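Local coordinates for protein methylaspartate ammonia-lyase (Citrobacter amalonaticus, PDB 1KKR) that catalyses the reversible, magnesium-dependent anti elimination of ammonia from (2S,3S)-3-methyl-L-aspartate to give mesaconate, at residues P168-S173 against P380-I385; D190-A195 against Y231-H236; E213-L218 against L235-Y240; L270-P275 against S300-V305. All coordinates share one frame; numbering follows the deposited sequence.

Overall arrangement
The four contacts sample one eight-stranded parallel beta-alpha barrel of the enolase type, with catalytic groups at the strands' C-terminal ends. Contact 1 pairs the first and last strands, and contact 2 the second and third. The two meet where G171 N lies 2.9 Å from V191 O, closing the ring; their centres are about 9 Å apart. Contact 3 adds the helix behind the third strand; contact 4 joins the fourth and fifth. D238 of contact 3 and E273 of contact 4 bind one magnesium ion. Q172 and H194, from contacts 1 and 2, hold the substrate. H236 links contacts 1, 2 and 4, its ND1 2.8 Å from R382 NH1 and NE2 2.8 Å from E273 OE1.

Contact 1 of 4, residues P168-S173 against P380-I385. With 2AS ((2S,3S)-3-methyl-aspartic acid), chain E.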
# COMPACT_ATOMS: atom_id res chain seq x y z
N PRO A 168 3.87 12.13 -14.94
CA PRO A 168 4.42 10.80 -15.20
C PRO A 168 4.88 10.12 -13.91
O PRO A 168 5.62 10.69 -13.13
CB PRO A 168 5.62 11.08 -16.10
CG PRO A 168 5.35 12.48 -16.73
CD PRO A 168 4.58 13.18 -15.67
N LEU A 169 4.49 8.87 -13.76
CA LEU A 169 4.80 8.06 -12.58
C LEU A 169 5.93 7.09 -12.84
O LEU A 169 6.09 6.58 -13.93
CB LEU A 169 3.59 7.29 -12.10
CG LEU A 169 2.33 8.13 -11.96
CD1 LEU A 169 1.26 7.30 -11.40
CD2 LEU A 169 2.55 9.39 -11.08
N PHE A 170 6.71 6.87 -11.79
CA PHE A 170 7.87 5.98 -11.87
C PHE A 170 7.82 4.86 -10.83
O PHE A 170 7.73 5.11 -9.62
CB PHE A 170 9.12 6.85 -11.71
CG PHE A 170 10.43 6.10 -11.49
CD1 PHE A 170 10.79 4.99 -12.22
CD2 PHE A 170 11.37 6.60 -10.58
CE1 PHE A 170 12.04 4.39 -12.05
CE2 PHE A 170 12.58 5.97 -10.38
CZ PHE A 170 12.92 4.85 -11.12
N GLY A 171 7.90 3.61 -11.30
CA GLY A 171 7.81 2.43 -10.44
C GLY A 171 9.16 1.87 -10.08
O GLY A 171 10.09 1.84 -10.90
N GLN A 172 9.30 1.44 -8.82
CA GLN A 172 10.58 0.95 -8.36
C GLN A 172 10.39 -0.48 -7.97
O GLN A 172 9.42 -0.83 -7.33
CB GLN A 172 11.15 1.79 -7.22
CG GLN A 172 10.52 1.68 -5.79
CD GLN A 172 11.45 2.32 -4.76
OE1 GLN A 172 12.69 2.17 -4.86
NE2 GLN A 172 10.87 3.07 -3.82
N SER A 173 11.32 -1.30 -8.38
CA SER A 173 11.13 -2.72 -8.24
C SER A 173 11.76 -3.37 -7.01
O SER A 173 11.46 -4.53 -6.71
CB SER A 173 11.84 -3.36 -9.41
OG SER A 173 13.27 -3.16 -9.29
N PRO A 380 6.34 18.67 -11.47
CA PRO A 380 7.63 18.03 -11.71
C PRO A 380 7.46 17.20 -12.96
O PRO A 380 6.35 16.89 -13.33
CB PRO A 380 7.76 17.06 -10.53
CG PRO A 380 6.29 16.86 -10.05
CD PRO A 380 5.61 18.11 -10.33
N MSE A 381 8.54 16.72 -13.52
CA MSE A 381 8.47 15.91 -14.73
C MSE A 381 8.24 14.41 -14.45
O MSE A 381 7.83 13.64 -15.34
CB MSE A 381 9.79 16.14 -15.49
CG MSE A 381 9.77 17.15 -16.91
SE MSE A 381 9.63 15.59 -18.05
CE MSE A 381 11.36 15.54 -18.23
N ARG A 382 8.43 14.02 -13.19
CA ARG A 382 8.36 12.64 -12.77
C ARG A 382 8.08 12.59 -11.28
O ARG A 382 8.53 13.48 -10.56
CB ARG A 382 9.72 11.99 -13.03
CG ARG A 382 9.76 10.49 -12.98
CD ARG A 382 11.08 9.90 -13.50
NE ARG A 382 11.17 10.24 -14.92
CZ ARG A 382 12.17 10.08 -15.78
NH1 ARG A 382 13.31 9.50 -15.50
NH2 ARG A 382 11.98 10.55 -17.00
N MSE A 383 7.31 11.59 -10.87
CA MSE A 383 6.95 11.30 -9.46
C MSE A 383 7.10 9.80 -9.21
O MSE A 383 6.59 8.94 -9.94
CB MSE A 383 5.51 11.75 -9.14
CG MSE A 383 5.04 11.49 -7.70
SE MSE A 383 3.46 12.39 -7.31
CE MSE A 383 3.94 13.04 -6.62
N LEU A 384 7.78 9.49 -8.11
CA LEU A 384 7.90 8.13 -7.58
C LEU A 384 6.59 7.60 -7.11
O LEU A 384 5.89 8.21 -6.33
CB LEU A 384 8.91 8.11 -6.45
CG LEU A 384 9.14 6.75 -5.78
CD1 LEU A 384 9.80 5.86 -6.82
CD2 LEU A 384 10.05 6.89 -4.55
N ILE A 385 6.32 6.39 -7.56
CA ILE A 385 5.25 5.61 -7.02
C ILE A 385 5.71 5.12 -5.63
O ILE A 385 6.73 4.43 -5.47
CB ILE A 385 4.90 4.46 -7.98
CG1 ILE A 385 4.30 5.08 -9.22
CG2 ILE A 385 3.88 3.52 -7.43
CD1 ILE A 385 4.29 4.18 -10.44
C 2AS E . 13.92 4.32 -1.48
O 2AS E . 12.85 3.72 -1.54
CA 2AS E . 14.99 4.19 -2.59
N 2AS E . 14.90 2.94 -3.36
CB 2AS E . 15.00 5.48 -3.47
CG 2AS E . 16.17 5.49 -4.43
OD1 2AS E . 16.57 6.52 -4.98
C4 2AS E . 13.75 5.78 -4.30
OD2 2AS E . 16.74 4.44 -4.63
OXT 2AS E . 14.13 5.06 -0.51
O HOH W 1 8.03 3.18 -3.26
O HOH W 2 7.08 1.95 -7.02
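I385 turns its side chain back over the strand of L169 and F170. Its CB lies 3.3 Å from F170 O, the carbonyl oxygen to which I385 N also donates a nearly straight hydrogen bond of 2.8 Å (172° at the hydrogen). With CG1 beside the backbone N (chi1 -68°), the branch runs across that strand: CG1 comes 3.7 Å from L169 CB, and the terminal CD1 settles against the same CB and against the peptide between F170 and G171. L169 continues this apolar layer outward onto helix 392-410.

M383 N to P168 O and F170 N to M383 O complete the parallel ladder, here between the first and last strands of a TIM barrel. On the other face of the sheet F170 and L384 cross obliquely, CD2 of the ring 4.1 Å from L384 CD1. The F170 ring stacks with H236, which also receives a hydrogen bond from R382 NH1.

Beyond the strand end, Q172 is an experimentally established substrate-binding residue, and its amide grips methylaspartate by both ends. The ligand amino N donates to Q172 OE1 at 2.8 Å, and Q172 NE2 donates to the ligand carboxylate O at 3.1 Å, which fixes which way round the amide sits. L384 passes the amide at a slant, its CD2 3.9 Å from the ligand methyl carbon C4. Two waters, one accepting from Q172 NE2 and the other from Q172 N, donate to I385 O, so the side-chain amide and backbone N are both tied through water to the residue just after the last strand.

Contact 2 of 4, residues D190-A195 against Y231-H236; sequences DVLPHA and YHPTLH. With 2AS ((2S,3S)-3-methyl-aspartic acid), chain E.
L192 CD2 comes up to the hydroxyl end of the Y231 ring, 4.3 Å from OH, and one face of that ring carries P233, whose CD stands 3.6 Å above its centre. Y231 OH is itself hydrogen-bonded to V189 O. These groups sit at the N-terminal end of a parallel pair, the second and third strands of the TIM barrel, joined by a crossover through helix 209-225. Farther along, H236 meets Y356 edge to face, and V191 CG1 packs 3.6 Å from H236 CB.

At the C-terminal end the H194 ring meets the substrate with its edge. NE2 donates to methylaspartate OD2 at 2.7 Å, a bent bond (137° at the hydrogen), with OD1 of the same carboxylate also near the ring plane. ND1 receives a hydrogen bond from L196 N, which restrains the ring's rotation. H194 is assigned as a transition-state stabiliser, and this grip on the carboxylate suits that role.

The ladder that brings it there runs T234 N to D190 O, L192 N to T234 O, H236 N to L192 O and H194 N to H236 O. H194 N takes H236 O at 2.8 Å, the regular next rung; P193 between, entered through a cis peptide bond, has no N-H to give.

On the outer face, L192 CG is folded between its backbone N and carbonyl carbon (chi1 78°), bringing CD2 to 3.8 Å from P233 CB. L192 O, finally, receives H236 N from 46° above the carbonyl plane and also a CA-H contact from L235 CA at 3.1 Å.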
# COMPACT_ATOMS: atom_id res chain seq x y z
N ASP A 190 4.35 4.57 -16.60
CA ASP A 190 4.95 5.53 -17.51
C ASP A 190 6.49 5.43 -17.54
O ASP A 190 7.14 5.56 -18.57
CB ASP A 190 4.63 6.91 -16.97
CG ASP A 190 3.14 7.19 -16.84
OD1 ASP A 190 2.41 6.92 -17.82
OD2 ASP A 190 2.65 7.75 -15.80
N VAL A 191 7.07 5.23 -16.34
CA VAL A 191 8.51 5.18 -16.12
C VAL A 191 8.86 3.99 -15.23
O VAL A 191 8.20 3.71 -14.19
CB VAL A 191 9.05 6.52 -15.51
CG1 VAL A 191 10.60 6.58 -15.53
CG2 VAL A 191 8.48 7.72 -16.25
N LEU A 192 9.92 3.29 -15.59
CA LEU A 192 10.31 2.09 -14.88
C LEU A 192 11.74 1.66 -15.18
O LEU A 192 12.31 2.12 -16.16
CB LEU A 192 9.34 0.96 -15.25
CG LEU A 192 9.59 0.32 -16.62
CD1 LEU A 192 8.94 -0.99 -16.66
CD2 LEU A 192 9.13 1.16 -17.75
N PRO A 193 12.32 0.76 -14.38
CA PRO A 193 11.75 0.24 -13.15
C PRO A 193 12.65 0.34 -11.90
O PRO A 193 12.51 -0.46 -10.98
CB PRO A 193 11.69 -1.23 -13.52
CG PRO A 193 12.99 -1.42 -14.17
CD PRO A 193 13.42 -0.10 -14.83
N HIS A 194 13.58 1.29 -11.90
CA HIS A 194 14.59 1.47 -10.85
C HIS A 194 15.65 0.38 -10.86
O HIS A 194 16.82 0.67 -11.06
CB HIS A 194 13.96 1.55 -9.47
CG HIS A 194 14.92 2.07 -8.44
ND1 HIS A 194 15.86 1.27 -7.82
CD2 HIS A 194 15.10 3.33 -7.95
CE1 HIS A 194 16.56 2.01 -6.97
NE2 HIS A 194 16.13 3.26 -7.03
N ALA A 195 15.21 -0.86 -10.65
CA ALA A 195 16.01 -2.09 -10.73
C ALA A 195 17.02 -2.33 -9.63
O ALA A 195 17.62 -3.40 -9.60
CB ALA A 195 16.66 -2.31 -12.13
N TYR A 231 2.24 1.85 -26.10
CA TYR A 231 2.99 1.84 -24.81
C TYR A 231 4.51 2.03 -25.05
O TYR A 231 5.22 1.12 -25.51
CB TYR A 231 2.76 0.54 -24.05
CG TYR A 231 3.38 0.54 -22.67
CD1 TYR A 231 3.12 1.57 -21.75
CD2 TYR A 231 4.22 -0.50 -22.28
CE1 TYR A 231 3.69 1.55 -20.47
CE2 TYR A 231 4.78 -0.54 -21.02
CZ TYR A 231 4.53 0.49 -20.11
OH TYR A 231 5.11 0.38 -18.89
N HIS A 232 5.02 3.21 -24.72
CA HIS A 232 6.38 3.60 -25.04
C HIS A 232 6.91 4.31 -23.81
O HIS A 232 7.08 5.52 -23.79
CB HIS A 232 6.39 4.58 -26.20
CG HIS A 232 7.75 4.91 -26.73
ND1 HIS A 232 8.30 6.17 -26.59
CD2 HIS A 232 8.63 4.19 -27.46
CE1 HIS A 232 9.49 6.18 -27.17
NE2 HIS A 232 9.71 4.99 -27.71
N PRO A 233 7.16 3.56 -22.76
CA PRO A 233 7.67 4.14 -21.54
C PRO A 233 9.14 4.42 -21.55
O PRO A 233 9.93 4.02 -22.42
CB PRO A 233 7.44 3.04 -20.53
CG PRO A 233 7.57 1.78 -21.29
CD PRO A 233 6.98 2.11 -22.63
N THR A 234 9.49 5.17 -20.52
CA THR A 234 10.88 5.54 -20.28
C THR A 234 11.51 4.59 -19.30
O THR A 234 10.86 4.13 -18.34
CB THR A 234 10.94 6.95 -19.71
OG1 THR A 234 10.68 7.89 -20.74
CG2 THR A 234 12.33 7.32 -19.21
N LEU A 235 12.80 4.34 -19.52
CA LEU A 235 13.56 3.48 -18.63
C LEU A 235 14.37 4.37 -17.69
O LEU A 235 14.98 5.33 -18.12
CB LEU A 235 14.48 2.57 -19.40
CG LEU A 235 13.81 1.83 -20.56
CD1 LEU A 235 14.92 0.89 -21.11
CD2 LEU A 235 12.59 1.09 -20.09
N HIS A 236 14.32 4.04 -16.40
CA HIS A 236 14.98 4.78 -15.30
C HIS A 236 15.54 3.71 -14.33
O HIS A 236 14.79 2.93 -13.76
CB HIS A 236 13.96 5.75 -14.66
CG HIS A 236 14.50 6.62 -13.57
ND1 HIS A 236 14.07 7.91 -13.37
CD2 HIS A 236 15.44 6.39 -12.62
CE1 HIS A 236 14.73 8.45 -12.36
NE2 HIS A 236 15.57 7.54 -11.88
C 2AS E . 13.92 4.32 -1.48
O 2AS E . 12.85 3.72 -1.54
CA 2AS E . 14.99 4.19 -2.59
N 2AS E . 14.90 2.94 -3.36
CB 2AS E . 15.00 5.48 -3.47
CG 2AS E . 16.17 5.49 -4.43
OD1 2AS E . 16.57 6.52 -4.98
C4 2AS E . 13.75 5.78 -4.30
OD2 2AS E . 16.74 4.44 -4.63
OXT 2AS E . 14.13 5.06 -0.51

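Contact 3 of 4, residues E213-L218 against L235-Y240; sequences EYVRWL and LHIDVY. With MG (magnesium ion), chain C; 2AS ((2S,3S)-3-methyl-aspartic acid), chain E.
Helix 209-225 packs here on the outer face of strand 234-238, the helix-on-strand layer that wraps every TIM barrel. No hydrogen bond crosses; the contact is purely apolar. The two short segments run roughly antiparallel at 149°, their axes 11.0 Å apart, and the gap is filled by five side chains. L218 and L235 reach toward each other tip to tip, with CD2 to CD2 at 3.7 Å. I237 sends CD1 into a pocket of three helix residues: V215 CG2 lies at 3.8 Å, L218 CD2 at 4.2 Å, and the Y214 ring offers its edge, CE2 at 4.1 Å. Y214 OH goes on to hydrogen-bond R177 O.

The residue after I237 faces the other way, into the barrel. There D238 OD2 binds magnesium at 2.1 Å, alongside methylaspartate OD1, two waters, E273 and D307. D238 OD1 accepts from Y240 N in an Asx turn and from one of the metal-bound waters at 2.7 Å, holding the carboxylate in its orientation.

Around this layer, P193 of strand 191-194 and V181 of helix 179-186 touch Y214 and L218, while L235 also touches I222, and I237 L211, of the same helix 209-225.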
# COMPACT_ATOMS: atom_id res chain seq x y z
N GLU A 213 22.99 -6.40 -20.29
CA GLU A 213 22.06 -7.46 -20.53
C GLU A 213 20.73 -7.21 -19.83
O GLU A 213 19.66 -7.57 -20.35
CB GLU A 213 22.69 -8.79 -20.09
CG GLU A 213 23.85 -9.18 -21.01
CD GLU A 213 24.48 -10.53 -20.70
OE1 GLU A 213 23.77 -11.44 -20.19
OE2 GLU A 213 25.69 -10.68 -20.97
N TYR A 214 20.79 -6.57 -18.65
CA TYR A 214 19.54 -6.27 -17.99
C TYR A 214 18.74 -5.25 -18.82
O TYR A 214 17.58 -5.45 -19.08
CB TYR A 214 19.67 -5.87 -16.50
CG TYR A 214 18.29 -5.47 -15.94
CD1 TYR A 214 17.38 -6.45 -15.55
CD2 TYR A 214 17.91 -4.12 -15.83
CE1 TYR A 214 16.13 -6.11 -15.04
CE2 TYR A 214 16.66 -3.78 -15.32
CZ TYR A 214 15.77 -4.78 -14.95
OH TYR A 214 14.51 -4.52 -14.44
N VAL A 215 19.36 -4.20 -19.33
CA VAL A 215 18.58 -3.26 -20.09
C VAL A 215 17.93 -3.92 -21.35
O VAL A 215 16.81 -3.59 -21.77
CB VAL A 215 19.46 -2.11 -20.47
CG1 VAL A 215 18.73 -1.18 -21.38
CG2 VAL A 215 20.02 -1.40 -19.17
N ARG A 216 18.62 -4.89 -21.93
CA ARG A 216 18.14 -5.55 -23.16
C ARG A 216 16.93 -6.43 -22.85
O ARG A 216 15.97 -6.57 -23.61
CB ARG A 216 19.26 -6.42 -23.73
CG ARG A 216 18.98 -6.92 -25.11
CD ARG A 216 19.08 -5.77 -26.09
NE ARG A 216 18.09 -5.92 -27.12
CZ ARG A 216 18.31 -5.63 -28.39
NH1 ARG A 216 19.47 -5.11 -28.73
NH2 ARG A 216 17.37 -5.82 -29.29
N TRP A 217 17.01 -7.07 -21.72
CA TRP A 217 15.94 -7.94 -21.34
C TRP A 217 14.71 -7.10 -21.06
O TRP A 217 13.59 -7.51 -21.37
CB TRP A 217 16.30 -8.58 -20.06
CG TRP A 217 15.24 -9.39 -19.55
CD1 TRP A 217 15.07 -10.69 -19.78
CD2 TRP A 217 14.17 -8.98 -18.69
NE1 TRP A 217 13.95 -11.16 -19.14
CE2 TRP A 217 13.37 -10.12 -18.46
CE3 TRP A 217 13.80 -7.78 -18.08
CZ2 TRP A 217 12.25 -10.11 -17.65
CZ3 TRP A 217 12.67 -7.77 -17.26
CH2 TRP A 217 11.92 -8.92 -17.05
N LEU A 218 14.95 -5.96 -20.41
CA LEU A 218 13.90 -5.03 -20.00
C LEU A 218 13.16 -4.47 -21.22
O LEU A 218 11.93 -4.51 -21.25
CB LEU A 218 14.52 -3.87 -19.18
CG LEU A 218 13.64 -2.64 -18.87
CD1 LEU A 218 12.41 -3.06 -18.14
CD2 LEU A 218 14.38 -1.53 -18.13
N LEU A 235 12.80 4.34 -19.52
CA LEU A 235 13.56 3.48 -18.63
C LEU A 235 14.37 4.37 -17.69
O LEU A 235 14.98 5.33 -18.12
CB LEU A 235 14.48 2.57 -19.40
CG LEU A 235 13.81 1.83 -20.56
CD1 LEU A 235 14.92 0.89 -21.11
CD2 LEU A 235 12.59 1.09 -20.09
N HIS A 236 14.32 4.04 -16.40
CA HIS A 236 14.98 4.78 -15.30
C HIS A 236 15.54 3.71 -14.33
O HIS A 236 14.79 2.93 -13.76
CB HIS A 236 13.96 5.75 -14.66
CG HIS A 236 14.50 6.62 -13.57
ND1 HIS A 236 14.07 7.91 -13.37
CD2 HIS A 236 15.44 6.39 -12.62
CE1 HIS A 236 14.73 8.45 -12.36
NE2 HIS A 236 15.57 7.54 -11.88
N ILE A 237 16.86 3.66 -14.22
CA ILE A 237 17.57 2.64 -13.51
C ILE A 237 18.60 3.28 -12.59
O ILE A 237 19.40 4.09 -12.99
CB ILE A 237 18.29 1.70 -14.50
CG1 ILE A 237 17.32 0.73 -15.16
CG2 ILE A 237 19.28 0.80 -13.76
CD1 ILE A 237 17.93 -0.01 -16.36
N ASP A 238 18.53 2.92 -11.31
CA ASP A 238 19.40 3.49 -10.30
C ASP A 238 20.55 2.56 -10.05
O ASP A 238 20.35 1.38 -9.76
CB ASP A 238 18.58 3.69 -9.02
CG ASP A 238 19.27 4.57 -7.98
OD1 ASP A 238 20.51 4.75 -7.98
OD2 ASP A 238 18.58 5.10 -7.10
N VAL A 239 21.75 3.09 -10.23
CA VAL A 239 22.96 2.26 -10.09
C VAL A 239 23.77 2.49 -8.79
O VAL A 239 24.87 1.91 -8.61
CB VAL A 239 23.91 2.34 -11.30
CG1 VAL A 239 23.24 1.83 -12.56
CG2 VAL A 239 24.38 3.70 -11.50
N TYR A 240 23.25 3.36 -7.91
CA TYR A 240 23.75 3.47 -6.56
C TYR A 240 25.27 3.60 -6.55
O TYR A 240 26.00 3.07 -5.69
CB TYR A 240 23.23 2.22 -5.83
CG TYR A 240 23.18 2.28 -4.33
CD1 TYR A 240 23.87 1.32 -3.58
CD2 TYR A 240 22.46 3.26 -3.64
CE1 TYR A 240 23.87 1.32 -2.19
CE2 TYR A 240 22.46 3.27 -2.22
CZ TYR A 240 23.17 2.28 -1.51
OH TYR A 240 23.22 2.19 -0.12
MG MG C . 18.51 6.83 -5.97
C 2AS E . 13.92 4.32 -1.48
O 2AS E . 12.85 3.72 -1.54
CA 2AS E . 14.99 4.19 -2.59
N 2AS E . 14.90 2.94 -3.36
CB 2AS E . 15.00 5.48 -3.47
CG 2AS E . 16.17 5.49 -4.43
OD1 2AS E . 16.57 6.52 -4.98
C4 2AS E . 13.75 5.78 -4.30
OD2 2AS E . 16.74 4.44 -4.63
OXT 2AS E . 14.13 5.06 -0.51
O HOH W 3 20.59 6.99 -6.46
O HOH W 4 19.66 5.90 -4.45

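Contact 4 of 4, residues L270-P275 against S300-V305. With MG (magnesium ion), chain C.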
# COMPACT_ATOMS: atom_id res chain seq x y z
N LEU A 270 16.24 6.56 -22.03
CA LEU A 270 16.96 5.99 -20.89
C LEU A 270 17.52 7.02 -19.94
O LEU A 270 18.09 8.03 -20.33
CB LEU A 270 18.09 5.08 -21.41
CG LEU A 270 19.07 4.50 -20.39
CD1 LEU A 270 18.40 3.49 -19.53
CD2 LEU A 270 20.28 3.81 -21.00
N TYR A 271 17.37 6.72 -18.65
CA TYR A 271 17.87 7.54 -17.55
C TYR A 271 18.65 6.63 -16.58
O TYR A 271 18.18 5.53 -16.20
CB TYR A 271 16.71 8.17 -16.77
CG TYR A 271 16.04 9.41 -17.40
CD1 TYR A 271 15.32 9.32 -18.57
CD2 TYR A 271 16.14 10.64 -16.81
CE1 TYR A 271 14.70 10.41 -19.13
CE2 TYR A 271 15.55 11.73 -17.36
CZ TYR A 271 14.82 11.61 -18.53
OH TYR A 271 14.23 12.70 -19.12
N ILE A 272 19.81 7.12 -16.16
CA ILE A 272 20.66 6.40 -15.24
C ILE A 272 20.82 7.31 -14.02
O ILE A 272 21.34 8.42 -14.09
CB ILE A 272 22.02 6.08 -15.86
CG1 ILE A 272 21.93 5.11 -17.06
CG2 ILE A 272 22.96 5.57 -14.78
CD1 ILE A 272 21.32 3.79 -16.89
N GLU A 273 20.35 6.83 -12.89
CA GLU A 273 20.39 7.59 -11.64
C GLU A 273 21.59 7.12 -10.85
O GLU A 273 21.90 5.91 -10.81
CB GLU A 273 19.10 7.36 -10.83
CG GLU A 273 19.09 7.98 -9.43
CD GLU A 273 17.76 7.97 -8.71
OE1 GLU A 273 16.72 7.75 -9.34
OE2 GLU A 273 17.76 8.27 -7.50
N GLY A 274 22.25 8.09 -10.24
CA GLY A 274 23.34 7.90 -9.30
C GLY A 274 24.54 7.19 -9.84
O GLY A 274 25.03 6.22 -9.27
N PRO A 275 25.00 7.62 -10.99
CA PRO A 275 26.06 6.91 -11.66
C PRO A 275 27.34 6.77 -10.83
O PRO A 275 27.99 5.71 -10.93
CB PRO A 275 26.28 7.77 -12.92
CG PRO A 275 25.82 9.14 -12.56
CD PRO A 275 24.55 8.76 -11.80
N SER A 300 25.16 11.60 -26.98
CA SER A 300 24.32 10.60 -26.36
C SER A 300 22.98 11.17 -26.07
O SER A 300 22.86 12.32 -25.67
CB SER A 300 24.88 10.07 -25.04
OG SER A 300 24.15 8.92 -24.61
N GLY A 301 22.01 10.29 -26.23
CA GLY A 301 20.64 10.59 -25.80
C GLY A 301 20.31 10.14 -24.35
O GLY A 301 19.19 10.37 -23.82
N VAL A 302 21.26 9.48 -23.69
CA VAL A 302 21.03 8.92 -22.36
C VAL A 302 21.14 10.03 -21.34
O VAL A 302 21.97 10.87 -21.47
CB VAL A 302 22.01 7.78 -22.06
CG1 VAL A 302 21.81 7.27 -20.62
CG2 VAL A 302 21.75 6.61 -23.05
N LYS A 303 20.27 10.08 -20.34
CA LYS A 303 20.36 11.16 -19.35
C LYS A 303 20.78 10.62 -17.97
O LYS A 303 20.61 9.43 -17.63
CB LYS A 303 19.02 11.91 -19.23
CG LYS A 303 18.63 12.87 -20.40
CD LYS A 303 17.23 13.42 -20.11
CE LYS A 303 16.65 14.40 -21.22
NZ LYS A 303 15.18 14.12 -21.52
N ILE A 304 21.30 11.51 -17.15
CA ILE A 304 21.66 11.11 -15.81
C ILE A 304 20.94 11.93 -14.76
O ILE A 304 20.63 13.10 -14.94
CB ILE A 304 23.19 11.16 -15.53
CG1 ILE A 304 23.70 12.59 -15.58
CG2 ILE A 304 23.93 10.10 -16.35
CD1 ILE A 304 25.13 12.68 -15.04
N VAL A 305 20.73 11.26 -13.64
CA VAL A 305 19.99 11.77 -12.50
C VAL A 305 20.81 11.80 -11.19
O VAL A 305 21.29 10.76 -10.73
CB VAL A 305 18.77 10.87 -12.18
CG1 VAL A 305 17.91 11.50 -11.06
CG2 VAL A 305 17.90 10.56 -13.41
MG MG C . 18.51 6.83 -5.97
O HOH W 5 17.21 9.98 -22.08
O HOH W 6 17.88 7.61 -24.13
O HOH W 4 19.66 5.90 -4.45
O HOH W 3 20.59 6.99 -6.46
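E273, with CB packed 3.8 Å from V305 CB, carries the magnesium ligand of this strand pair: OE2 binds the ion at 2.2 Å, and two waters, D238, D307 and the substrate complete the shell. The chain reaches the metal extended, CG anti to the backbone N (chi1 173°). H236 NE2 donates to the other oxygen, OE1, so both carboxylate oxygens are held.

Behind it a parallel ladder fixes the register of the two strands, and with it probably the level of E273: I272 N to K303 O, V305 N to I272 O, and G274 N to V305 O at 2.9 Å.

Toward the N-terminal end of the strands, K303 lies alongside Y271. Its CB sits over the ring face, 4.0 Å from the centroid, and its NZ donates to Y271 OH at 2.9 Å, while V305 CG2 meets the ring edge at 3.8 Å from CD2. E354 serves both, salt-bridged to K303 and hydrogen-bonded to Y271 OH. A water donates to both L270 O and G301 O.

These are the fourth and fifth strands of the barrel, joined through helix 281-297, which covers I304 and P275 from outside; helix 251-259 flanks V302, and strand 234-238 borders 270-273.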